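Local coordinates for hypothetical signal peptide protein (Sinorhizobium meliloti, PDB 3PJY) that is of unknown function but belongs to the DUF192 family and may be a transcription regulator, at residues 70-75 with 86-91. Numbering follows the deposited sequence.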
loop_
_atom_site.group_PDB
_atom_site.type_symbol
_atom_site.label_atom_id
_atom_site.label_comp_id
_atom_site.label_asym_id
_atom_site.label_seq_id
_atom_site.Cartn_x
_atom_site.Cartn_y
_atom_site.Cartn_z
ATOM N N LEU B 70 9.122 18.133 6.600
ATOM C CA LEU B 70 9.333 16.831 5.891
ATOM C C LEU B 70 10.270 15.914 6.657
ATOM O O LEU B 70 11.197 16.373 7.317
ATOM C CB LEU B 70 9.910 17.045 4.484
ATOM C CG LEU B 70 9.055 17.866 3.534
ATOM C CD1 LEU B 70 9.823 18.090 2.191
ATOM C CD2 LEU B 70 7.669 17.198 3.282
ATOM N N ASP B 71 10.056 14.611 6.492
ATOM C CA ASP B 71 11.054 13.594 6.774
ATOM C C ASP B 71 11.717 13.189 5.440
ATOM O O ASP B 71 11.040 13.077 4.397
ATOM C CB ASP B 71 10.427 12.321 7.369
ATOM C CG ASP B 71 9.929 12.460 8.786
ATOM O OD1 ASP B 71 10.191 13.498 9.459
ATOM O OD2 ASP B 71 9.255 11.492 9.256
HETATM N N MSE B 72 13.036 13.029 5.455
HETATM C CA MSE B 72 13.835 12.667 4.289
HETATM C C MSE B 72 14.464 11.305 4.477
HETATM O O MSE B 72 15.123 11.066 5.508
HETATM C CB MSE B 72 14.932 13.717 3.999
HETATM C CG MSE B 72 14.417 15.032 3.703
HETATM SE SE MSE B 72 15.968 16.154 3.406
HETATM C CE MSE B 72 15.002 17.786 2.894
ATOM N N LEU B 73 14.275 10.392 3.531
ATOM C CA LEU B 73 14.869 9.067 3.587
ATOM C C LEU B 73 15.824 8.939 2.384
ATOM O O LEU B 73 15.407 9.133 1.257
ATOM C CB LEU B 73 13.830 7.952 3.546
ATOM C CG LEU B 73 12.771 7.906 4.653
ATOM C CD1 LEU B 73 11.735 9.028 4.550
ATOM C CD2 LEU B 73 12.029 6.576 4.563
ATOM N N PHE B 74 17.093 8.657 2.666
ATOM C CA PHE B 74 18.161 8.505 1.658
ATOM C C PHE B 74 18.316 7.041 1.355
ATOM O O PHE B 74 18.569 6.264 2.266
ATOM C CB PHE B 74 19.430 9.099 2.243
ATOM C CG PHE B 74 19.356 10.602 2.411
ATOM C CD1 PHE B 74 19.708 11.443 1.364
ATOM C CD2 PHE B 74 18.962 11.164 3.582
ATOM C CE1 PHE B 74 19.653 12.805 1.502
ATOM C CE2 PHE B 74 18.880 12.539 3.714
ATOM C CZ PHE B 74 19.221 13.357 2.652
ATOM N N ILE B 75 18.134 6.652 0.104
ATOM C CA ILE B 75 17.866 5.288 -0.271
ATOM C C ILE B 75 18.832 4.777 -1.323
ATOM O O ILE B 75 19.056 5.439 -2.348
ATOM C CB ILE B 75 16.389 5.132 -0.751
ATOM C CG1 ILE B 75 15.416 5.511 0.407
ATOM C CG2 ILE B 75 16.096 3.726 -1.265
ATOM C CD1 ILE B 75 13.957 5.657 -0.068
ATOM N N GLU B 86 14.811 13.200 9.955
ATOM C CA GLU B 86 13.455 13.535 10.339
ATOM C C GLU B 86 13.336 15.049 10.592
ATOM O O GLU B 86 14.293 15.693 10.964
ATOM C CB GLU B 86 13.057 12.758 11.601
ATOM C CG GLU B 86 12.855 11.291 11.299
ATOM C CD GLU B 86 12.756 10.443 12.532
ATOM O OE1 GLU B 86 13.791 10.064 13.094
ATOM O OE2 GLU B 86 11.630 10.160 12.929
ATOM N N ASN B 87 12.145 15.576 10.356
ATOM C CA ASN B 87 11.789 16.934 10.739
ATOM C C ASN B 87 12.719 17.989 10.159
ATOM O O ASN B 87 13.188 18.880 10.879
ATOM C CB ASN B 87 11.711 17.067 12.265
ATOM C CG ASN B 87 10.731 16.099 12.868
ATOM O OD1 ASN B 87 9.541 16.154 12.577
ATOM N ND2 ASN B 87 11.229 15.195 13.722
ATOM N N ALA B 88 12.958 17.887 8.839
ATOM C CA ALA B 88 13.615 18.959 8.099
ATOM C C ALA B 88 12.771 20.224 8.290
ATOM O O ALA B 88 11.554 20.169 8.458
ATOM C CB ALA B 88 13.766 18.605 6.622
ATOM N N VAL B 89 13.448 21.369 8.335
ATOM C CA VAL B 89 12.834 22.623 8.767
ATOM C C VAL B 89 12.336 23.470 7.580
ATOM O O VAL B 89 13.109 23.813 6.706
ATOM C CB VAL B 89 13.843 23.450 9.541
ATOM C CG1 VAL B 89 13.255 24.789 9.940
ATOM C CG2 VAL B 89 14.301 22.675 10.774
ATOM N N PRO B 90 11.036 23.793 7.561
ATOM C CA PRO B 90 10.520 24.598 6.467
ATOM C C PRO B 90 11.333 25.877 6.226
ATOM O O PRO B 90 11.784 26.576 7.170
ATOM C CB PRO B 90 9.101 24.950 6.930
ATOM C CG PRO B 90 8.710 23.744 7.725
ATOM C CD PRO B 90 9.956 23.386 8.486
ATOM N N HIS B 91 11.524 26.166 4.956
ATOM C CA HIS B 91 12.251 27.356 4.479
ATOM C C HIS B 91 13.768 27.364 4.666
ATOM O O HIS B 91 14.442 28.273 4.157
ATOM C CB HIS B 91 11.649 28.660 5.036
ATOM C CG HIS B 91 10.163 28.713 4.917
ATOM N ND1 HIS B 91 9.535 29.000 3.725
ATOM C CD2 HIS B 91 9.181 28.474 5.817
ATOM C CE1 HIS B 91 8.226 28.958 3.908
ATOM N NE2 HIS B 91 7.983 28.642 5.165
HETATM O O HOH W 1 9.145 10.842 11.868
#
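Asp71 sets its CG anti to its own carbonyl carbon (chi1 -72°), and this brings OD1 up to the backbone of Glu86 and Asn87. Asn87 N donates to Asp71 OD1 over 3.0 Å, nearly straight and on the oxygen's anti side, somewhat out of the carboxylate plane. Next to it, Ala88 N donates to Leu70 O at 2.8 Å, more bent (140°). Two successive amides are thus held where the chain turns a corner at Asn87, at the end of the hairpin of strands 70-75 and 81-88. On the other side of the strand, selenomethionine Met72 extends its chain so that CE lies 4.0 Å from Ala88 CB; Ile96 and Met63 also pack there. The carboxylates of Asp71 and Glu86 are turned almost at right angles, with OD2 and OE2 4.6 Å apart. One water donates to both, at 2.7 Å from Asp71 OD2 and 2.8 Å from Glu86 OE2. Replacing Asp71 with an alanine would probably leave Asn87 N without its acceptor and the corner less firmly held. Val113 N also bonds Asp71 OD2, and Lys114 forms a salt bridge with Glu86 OE2. These donors, with the water, probably offset the repulsion between the two acids.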